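Local coordinates for uncharacterized protein (Novosphingobium aromaticivorans, PDB 3M7A) that is of unknown function but belongs to the DUF192 (COG1430) family and is probably an exported lipoprotein, at residues A13-S18 and M52-L57; E39-R42 and E46-K49; A73-R78 and V119-G124. One frame throughout, in Å; residues are numbered along the deposited sequence. Where two conformers were deposited one is given.

Contact 1 (A13-S18 and M52-L57); sequences AVHPVS and MFRTEL
R54 lays its guanidinium flat on the imidazole of H15, the group centres 4.6 Å apart and the planes 20° from parallel. The overlap is offset: R54 NH1 sits 3.8 Å from H15 CE1, and the two side chains run past one another in opposite directions. R54, in one of its two conformers, gets there by a bend at chi2 (-65°), which brings the long chain back from its own loop toward residues 13-18. H15 carries CG anti to the backbone N (chi1 -163°), which turns the ring toward the residues that follow. P16 CD lies over the rim of the face turned away from R54, 3.5 Å from the plane, while H15 ND1 accepts V17 N at 3.1 Å and, weakly, S18 N. These bonds tie the ring into the turn that joins strand 13-14 to strand 21-29 of the mixed sheet; R54 reaches it from the loop between helix 44-49 and strand 61-66. An alanine at H15 is likely to leave V17 N without its acceptor and one guanidinium face without its stacking partner, giving R54 more liberty to swing. S18 meets the same guanidinium obliquely, with CB 3.4 Å from R54 NH2. Its OG is hydrogen-bonded to E39 and L20 N. E39 also takes the salt bridge from R54 NH2, while V17 CG1 lies 4.3 Å from R54 NE.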
loop_
_atom_site.group_PDB
_atom_site.type_symbol
_atom_site.label_atom_id
_atom_site.label_comp_id
_atom_site.label_asym_id
_atom_site.label_seq_id
_atom_site.Cartn_x
_atom_site.Cartn_y
_atom_site.Cartn_z
ATOM N N ALA A 13 4.041 -14.064 7.012
ATOM C CA ALA A 13 5.375 -14.566 6.714
ATOM C C ALA A 13 6.373 -13.456 6.968
ATOM O O ALA A 13 6.028 -12.427 7.533
ATOM C CB ALA A 13 5.431 -15.052 5.270
ATOM N N VAL A 14 7.626 -13.686 6.591
ATOM C CA VAL A 14 8.695 -12.703 6.769
ATOM C C VAL A 14 9.400 -12.491 5.426
ATOM O O VAL A 14 9.769 -13.441 4.744
ATOM C CB VAL A 14 9.716 -13.133 7.849
ATOM C CG1 VAL A 14 10.775 -12.076 8.047
ATOM C CG2 VAL A 14 9.009 -13.472 9.171
ATOM N N HIS A 15 9.604 -11.231 5.062
ATOM C CA HIS A 15 10.214 -10.900 3.781
ATOM C C HIS A 15 11.725 -11.139 3.814
ATOM O O HIS A 15 12.399 -10.720 4.756
ATOM C CB HIS A 15 9.933 -9.438 3.458
ATOM C CG HIS A 15 10.154 -9.093 2.028
ATOM N ND1 HIS A 15 11.394 -8.814 1.503
ATOM C CD2 HIS A 15 9.278 -9.025 1.002
ATOM C CE1 HIS A 15 11.264 -8.558 0.210
ATOM N NE2 HIS A 15 9.990 -8.692 -0.120
ATOM N N PRO A 16 12.265 -11.785 2.775
ATOM C CA PRO A 16 13.679 -12.179 2.843
ATOM C C PRO A 16 14.676 -11.045 2.674
ATOM O O PRO A 16 15.863 -11.216 3.021
ATOM C CB PRO A 16 13.807 -13.223 1.714
ATOM C CG PRO A 16 12.749 -12.821 0.730
ATOM C CD PRO A 16 11.593 -12.393 1.605
ATOM N N VAL A 17 14.237 -9.927 2.096
ATOM C CA VAL A 17 15.127 -8.761 1.896
ATOM C C VAL A 17 15.055 -7.808 3.096
ATOM O O VAL A 17 16.084 -7.423 3.700
ATOM C CB VAL A 17 14.793 -8.002 0.589
ATOM C CG1 VAL A 17 15.712 -6.758 0.391
ATOM C CG2 VAL A 17 14.907 -8.956 -0.626
ATOM N N SER A 18 13.834 -7.435 3.457
ATOM C CA SER A 18 13.623 -6.416 4.467
ATOM C C SER A 18 13.505 -6.959 5.883
ATOM O O SER A 18 13.602 -6.188 6.847
ATOM C CB SER A 18 12.338 -5.666 4.152
ATOM O OG SER A 18 11.233 -6.542 4.336
HETATM N N MSE A 52 12.121 2.002 -1.128
HETATM C CA MSE A 52 13.374 2.461 -1.709
HETATM C C MSE A 52 14.245 1.271 -2.104
HETATM O O MSE A 52 14.295 0.234 -1.413
HETATM C CB MSE A 52 14.149 3.321 -0.712
HETATM C CG MSE A 52 13.600 4.699 -0.486
HETATM SE SE MSE A 52 14.790 5.692 0.662
HETATM C CE MSE A 52 13.791 7.334 0.655
ATOM N N PHE A 53 14.919 1.460 -3.246
ATOM C CA PHE A 53 15.931 0.538 -3.778
ATOM C C PHE A 53 15.408 -0.751 -4.385
ATOM O O PHE A 53 16.178 -1.459 -5.039
ATOM C CB PHE A 53 17.034 0.201 -2.757
ATOM C CG PHE A 53 17.594 1.402 -2.071
ATOM C CD1 PHE A 53 18.272 2.355 -2.793
ATOM C CD2 PHE A 53 17.395 1.606 -0.717
ATOM C CE1 PHE A 53 18.776 3.498 -2.172
ATOM C CE2 PHE A 53 17.890 2.738 -0.080
ATOM C CZ PHE A 53 18.567 3.688 -0.817
ATOM N N ARG A 54 14.123 -1.062 -4.199
ATOM C CA ARG A 54 13.558 -2.296 -4.734
ATOM C C ARG A 54 13.467 -2.231 -6.234
ATOM O O ARG A 54 12.998 -1.241 -6.772
ATOM C CB ARG A 54 12.147 -2.515 -4.224
ATOM C CG ARG A 54 12.069 -2.728 -2.775
ATOM C CD ARG A 54 12.758 -3.997 -2.318
ATOM N NE ARG A 54 12.645 -4.080 -0.870
ATOM C CZ ARG A 54 11.573 -4.540 -0.235
ATOM N NH1 ARG A 54 10.549 -5.025 -0.913
ATOM N NH2 ARG A 54 11.551 -4.530 1.081
ATOM N N THR A 55 13.894 -3.278 -6.939
ATOM C CA THR A 55 13.818 -3.276 -8.407
ATOM C C THR A 55 12.655 -4.098 -8.956
ATOM O O THR A 55 12.419 -4.091 -10.152
ATOM C CB THR A 55 15.124 -3.741 -9.036
ATOM O OG1 THR A 55 15.438 -5.028 -8.517
ATOM C CG2 THR A 55 16.246 -2.726 -8.680
ATOM N N GLU A 56 11.917 -4.761 -8.071
ATOM C CA GLU A 56 10.755 -5.531 -8.495
ATOM C C GLU A 56 9.735 -5.679 -7.378
ATOM O O GLU A 56 10.037 -5.546 -6.211
ATOM C CB GLU A 56 11.167 -6.908 -9.020
ATOM C CG GLU A 56 11.672 -7.850 -7.940
ATOM C CD GLU A 56 11.987 -9.244 -8.465
ATOM O OE1 GLU A 56 11.161 -9.810 -9.222
ATOM O OE2 GLU A 56 13.060 -9.772 -8.109
ATOM N N LEU A 57 8.498 -5.900 -7.786
ATOM C CA LEU A 57 7.330 -6.021 -6.922
ATOM C C LEU A 57 6.256 -6.710 -7.760
ATOM O O LEU A 57 5.972 -6.287 -8.885
ATOM C CB LEU A 57 6.805 -4.661 -6.483
ATOM C CG LEU A 57 5.658 -4.667 -5.452
ATOM C CD1 LEU A 57 6.095 -5.185 -4.097
ATOM C CD2 LEU A 57 5.050 -3.257 -5.361
#

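Contact 2 (E39-R42 and E46-K49); sequences ELAR and EQAK. With EDO (1,2-ethanediol), chain C.
The turn from strand 32-41 into helix 44-49, the first connection of a beta-alpha-beta unit, is fastened by E46 and Q47, whose side chains both reach back to the backbone of R42. E46 lies in the first turn of the helix. A chi1 of -76° puts its CG beside its own backbone N, and the extended chain beyond carries the carboxylate to the end of the strand. There E46 OE1 accepts R42 N at 2.9 Å, on the anti side of the carboxylate and 26° out of its plane. E46 N is hydrogen-bonded to T43 OG1, and OE1 is also hydrogen-bonded close by in the chain, which with the T43 OG1 bond is consistent with a capping box. A carboxylate this close to a helix start would probably be stabilised by the helix dipole. Both carboxylate oxygens hold a 1,2-ethanediol, probably from the crystallisation liquor: EDO O2 donates to E46 OE1 at 2.8 Å and EDO O1 to E46 OE2 at 2.7 Å.

Q47 NE2 donates to R42 O at 2.9 Å; the acceptor lies in the amide plane of Q47, but the donor stands 50° above the carbonyl plane. With Q47 OE1 hydrogen-bonded to R67 NH1, the amide is held at both ends. Beside these polar links, on the strand side, A41 CB packs on E46 CB at 4.0 Å. Strand 61-66, which returns parallel to strand 32-41, flanks the contact: A41 pairs with its backbone at I64 and L66, Q47 rests on F65, and R42 touches L66.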
loop_
_atom_site.group_PDB
_atom_site.type_symbol
_atom_site.label_atom_id
_atom_site.label_comp_id
_atom_site.label_asym_id
_atom_site.label_seq_id
_atom_site.Cartn_x
_atom_site.Cartn_y
_atom_site.Cartn_z
ATOM N N GLU A 39 4.346 -6.279 2.888
ATOM C CA GLU A 39 5.300 -5.981 3.955
ATOM C C GLU A 39 4.710 -4.909 4.865
ATOM O O GLU A 39 4.176 -3.912 4.353
ATOM C CB GLU A 39 6.587 -5.453 3.347
ATOM C CG GLU A 39 7.453 -6.544 2.716
ATOM C CD GLU A 39 8.560 -5.915 1.902
ATOM O OE1 GLU A 39 9.613 -5.618 2.503
ATOM O OE2 GLU A 39 8.359 -5.625 0.687
ATOM N N LEU A 40 4.893 -5.052 6.176
ATOM C CA LEU A 40 4.316 -4.143 7.149
ATOM C C LEU A 40 5.401 -3.210 7.669
ATOM O O LEU A 40 6.333 -3.641 8.363
ATOM C CB LEU A 40 3.689 -4.958 8.287
ATOM C CG LEU A 40 2.757 -4.240 9.259
ATOM C CD1 LEU A 40 2.140 -5.268 10.220
ATOM C CD2 LEU A 40 3.486 -3.146 10.028
ATOM N N ALA A 41 5.274 -1.944 7.310
ATOM C CA ALA A 41 6.176 -0.902 7.799
ATOM C C ALA A 41 5.441 -0.154 8.891
ATOM O O ALA A 41 4.375 0.420 8.657
ATOM C CB ALA A 41 6.531 0.053 6.663
ATOM N N ARG A 42 6.016 -0.165 10.088
ATOM C CA ARG A 42 5.366 0.464 11.235
ATOM C C ARG A 42 6.115 1.645 11.836
ATOM O O ARG A 42 5.528 2.694 12.089
ATOM C CB ARG A 42 5.115 -0.542 12.340
ATOM C CG ARG A 42 4.034 -0.069 13.221
ATOM C CD ARG A 42 3.648 -1.000 14.257
ATOM N NE ARG A 42 2.882 -2.194 13.882
ATOM C CZ ARG A 42 1.549 -2.309 13.823
ATOM N NH1 ARG A 42 0.741 -1.261 13.944
ATOM N NH2 ARG A 42 1.028 -3.505 13.657
ATOM N N GLU A 46 10.933 2.838 9.345
ATOM C CA GLU A 46 10.511 1.857 8.355
ATOM C C GLU A 46 9.686 2.551 7.275
ATOM O O GLU A 46 9.831 2.268 6.080
ATOM C CB GLU A 46 9.705 0.730 9.005
ATOM C CG GLU A 46 10.591 -0.262 9.772
ATOM C CD GLU A 46 9.834 -1.242 10.662
ATOM O OE1 GLU A 46 8.657 -0.982 11.017
ATOM O OE2 GLU A 46 10.441 -2.278 11.020
ATOM N N GLN A 47 8.815 3.456 7.690
ATOM C CA GLN A 47 7.958 4.155 6.760
ATOM C C GLN A 47 8.738 5.161 5.882
ATOM O O GLN A 47 8.352 5.398 4.745
ATOM C CB GLN A 47 6.812 4.853 7.490
ATOM C CG GLN A 47 5.870 3.919 8.216
ATOM C CD GLN A 47 4.667 4.651 8.795
ATOM O OE1 GLN A 47 4.046 5.450 8.098
ATOM N NE2 GLN A 47 4.392 4.441 10.076
ATOM N N ALA A 48 9.820 5.732 6.406
ATOM C CA ALA A 48 10.658 6.648 5.633
ATOM C C ALA A 48 11.465 5.898 4.580
ATOM O O ALA A 48 11.828 6.459 3.539
ATOM C CB ALA A 48 11.595 7.420 6.573
ATOM N N LYS A 49 11.779 4.632 4.827
ATOM C CA LYS A 49 12.493 3.829 3.836
ATOM C C LYS A 49 11.545 3.297 2.757
ATOM O O LYS A 49 11.924 3.213 1.583
ATOM C CB LYS A 49 13.243 2.679 4.510
ATOM C CG LYS A 49 14.140 1.882 3.558
ATOM C CD LYS A 49 14.979 0.829 4.278
ATOM C CE LYS A 49 15.854 0.029 3.305
ATOM N NZ LYS A 49 16.542 -1.127 3.957
HETATM C C1 EDO C . 8.683 -4.736 12.904
HETATM O O1 EDO C . 9.205 -4.576 11.573
HETATM C C2 EDO C . 7.637 -3.665 13.224
HETATM O O2 EDO C . 8.248 -2.367 13.373
#

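Contact 3 (A73-R78 and V119-G124); sequences ATFWMR and VLEING
F75 and V119 push toward each other from opposite strands, and the phenyl ring divides its contacts between V119 and E121. F75 CB points at the other strand, and chi1 of -82° sets CG beside the backbone N, carrying the ring into the space between the two. Along one side of the ring CD2 lies 3.3 Å from E121 OE2, and CE2 is almost as near the same oxygen. Ring and carboxylate planes stand 69° apart, with the oxygen approaching obliquely. On the other side CE1 meets V119 CG2 at 3.6 Å, and at the tip CZ faces both methyls, 3.8 Å from V119 CG2 and 3.9 Å from CG1. In V119, CG1 is anti to the backbone N and CG2 beside it, which turns both methyls to the ring. A73, two residues back on the same face of its strand, adds a looser touch, CB to V119 CG2 at 4.5 Å. F65 meets the F75 ring edge-to-face, and I86 packs against both F75 and V119, so the apolar part of the contact continues into strands 61-66 and 84-89. No hydrogen bond crosses it. Segments 73-75 and 119-123 run in nearly the same direction, 21° apart, with axes 10.6 Å from each other at closest approach. Strand 72-75 pairs with strand 110-112 and strand 118-123 belongs to the mixed sheet: the side-chain-mediated packing of one beta-sheet layer over another.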
loop_
_atom_site.group_PDB
_atom_site.type_symbol
_atom_site.label_atom_id
_atom_site.label_comp_id
_atom_site.label_asym_id
_atom_site.label_seq_id
_atom_site.Cartn_x
_atom_site.Cartn_y
_atom_site.Cartn_z
ATOM N N ALA A 73 -0.139 11.916 6.147
ATOM C CA ALA A 73 1.108 11.446 5.537
ATOM C C ALA A 73 1.416 12.200 4.254
ATOM O O ALA A 73 0.505 12.592 3.499
ATOM C CB ALA A 73 1.004 9.976 5.213
ATOM N N THR A 74 2.702 12.388 3.987
ATOM C CA THR A 74 3.156 12.910 2.692
ATOM C C THR A 74 4.318 12.027 2.244
ATOM O O THR A 74 5.227 11.777 3.022
ATOM C CB THR A 74 3.599 14.393 2.776
ATOM O OG1 THR A 74 2.478 15.173 3.193
ATOM C CG2 THR A 74 4.070 14.922 1.425
ATOM N N PHE A 75 4.247 11.531 1.004
ATOM C CA PHE A 75 5.218 10.577 0.473
ATOM C C PHE A 75 6.064 11.229 -0.621
ATOM O O PHE A 75 5.749 12.313 -1.121
ATOM C CB PHE A 75 4.484 9.333 -0.045
ATOM C CG PHE A 75 4.142 8.356 1.037
ATOM C CD1 PHE A 75 3.210 8.647 1.989
ATOM C CD2 PHE A 75 4.799 7.158 1.127
ATOM C CE1 PHE A 75 2.927 7.763 2.998
ATOM C CE2 PHE A 75 4.513 6.280 2.115
ATOM C CZ PHE A 75 3.586 6.577 3.069
ATOM N N TRP A 76 7.148 10.567 -0.996
ATOM C CA TRP A 76 7.916 10.923 -2.180
ATOM C C TRP A 76 8.608 9.683 -2.734
ATOM O O TRP A 76 8.497 8.622 -2.162
ATOM C CB TRP A 76 8.937 12.036 -1.902
ATOM C CG TRP A 76 10.083 11.699 -0.991
ATOM C CD1 TRP A 76 10.212 10.619 -0.181
ATOM C CD2 TRP A 76 11.255 12.500 -0.794
ATOM N NE1 TRP A 76 11.395 10.699 0.523
ATOM C CE2 TRP A 76 12.054 11.840 0.148
ATOM C CE3 TRP A 76 11.713 13.695 -1.350
ATOM C CZ2 TRP A 76 13.274 12.365 0.595
ATOM C CZ3 TRP A 76 12.926 14.201 -0.926
ATOM C CH2 TRP A 76 13.695 13.529 0.027
HETATM N N MSE A 77 9.312 9.846 -3.858
HETATM C CA MSE A 77 9.880 8.738 -4.587
HETATM C C MSE A 77 11.408 8.791 -4.659
HETATM O O MSE A 77 12.017 8.098 -5.458
HETATM C CB MSE A 77 9.252 8.654 -5.980
HETATM C CG MSE A 77 7.758 8.352 -5.955
HETATM SE SE MSE A 77 7.327 6.548 -5.379
HETATM C CE MSE A 77 7.675 5.700 -7.078
ATOM N N ARG A 78 12.040 9.549 -3.760
ATOM C CA ARG A 78 13.494 9.503 -3.663
ATOM C C ARG A 78 13.940 8.035 -3.498
ATOM O O ARG A 78 13.357 7.286 -2.702
ATOM C CB ARG A 78 14.006 10.376 -2.511
ATOM C CG ARG A 78 15.544 10.302 -2.346
ATOM C CD ARG A 78 16.192 11.309 -1.424
ATOM N NE ARG A 78 16.353 12.618 -2.056
ATOM C CZ ARG A 78 16.976 13.650 -1.488
ATOM N NH1 ARG A 78 17.495 13.541 -0.269
ATOM N NH2 ARG A 78 17.074 14.799 -2.141
ATOM N N VAL A 119 -1.296 3.384 4.675
ATOM C CA VAL A 119 -0.992 3.583 3.283
ATOM C C VAL A 119 -0.656 2.230 2.682
ATOM O O VAL A 119 0.060 1.453 3.285
ATOM C CB VAL A 119 0.202 4.544 3.089
ATOM C CG1 VAL A 119 0.472 4.789 1.606
ATOM C CG2 VAL A 119 -0.069 5.889 3.813
ATOM N N LEU A 120 -1.193 1.961 1.490
ATOM C CA LEU A 120 -0.898 0.741 0.764
ATOM C C LEU A 120 -0.233 1.151 -0.545
ATOM O O LEU A 120 -0.802 1.922 -1.337
ATOM C CB LEU A 120 -2.175 -0.049 0.499
ATOM C CG LEU A 120 -1.973 -1.282 -0.366
ATOM C CD1 LEU A 120 -1.120 -2.364 0.344
ATOM C CD2 LEU A 120 -3.330 -1.886 -0.754
ATOM N N GLU A 121 0.980 0.654 -0.761
ATOM C CA GLU A 121 1.679 0.841 -2.037
ATOM C C GLU A 121 1.656 -0.442 -2.865
ATOM O O GLU A 121 1.957 -1.510 -2.354
ATOM C CB GLU A 121 3.145 1.256 -1.812
ATOM C CG GLU A 121 3.278 2.637 -1.204
ATOM C CD GLU A 121 4.686 3.099 -0.937
ATOM O OE1 GLU A 121 5.634 2.322 -1.049
ATOM O OE2 GLU A 121 4.820 4.285 -0.575
ATOM N N ILE A 122 1.259 -0.293 -4.121
ATOM C CA ILE A 122 1.207 -1.375 -5.091
ATOM C C ILE A 122 1.818 -0.859 -6.400
ATOM O O ILE A 122 2.131 0.314 -6.548
ATOM C CB ILE A 122 -0.239 -1.866 -5.307
ATOM C CG1 ILE A 122 -1.139 -0.794 -5.938
ATOM C CG2 ILE A 122 -0.805 -2.390 -3.977
ATOM C CD1 ILE A 122 -2.566 -1.295 -6.213
ATOM N N ASN A 123 1.996 -1.746 -7.361
ATOM C CA ASN A 123 2.620 -1.359 -8.610
ATOM C C ASN A 123 1.895 -0.214 -9.314
ATOM O O ASN A 123 0.660 -0.127 -9.322
ATOM C CB ASN A 123 2.667 -2.563 -9.557
ATOM C CG ASN A 123 3.818 -3.477 -9.307
ATOM O OD1 ASN A 123 4.936 -3.027 -9.105
ATOM N ND2 ASN A 123 3.561 -4.780 -9.385
ATOM N N GLY A 124 2.682 0.633 -9.944
ATOM C CA GLY A 124 2.156 1.766 -10.646
ATOM C C GLY A 124 1.126 1.363 -11.666
ATOM O O GLY A 124 1.358 0.444 -12.462
#

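Along the chain, contact 1 spans contact 2, and contact 3 follows both. All three reach the mixed sheet. Contacts 1 and 2, centres 11 Å apart, meet through E39: its OE1 receives R54 NH2 and lies 2.6 Å from S18 OG, so strand 32-41, leading into the beta-alpha-beta turn, also anchors both loops of contact 1. Contacts 1 and 3, centres about 15 Å apart, are joined where N123 ND2 lies 2.9 Å from L57 O, at the end of strand 118-123. Contacts 2 and 3, centres about 11 Å apart, do not touch (nearest atoms about 5 Å). Two surface contacts secure loops and a helix around the sheet, while contact 3 fills the buried interior.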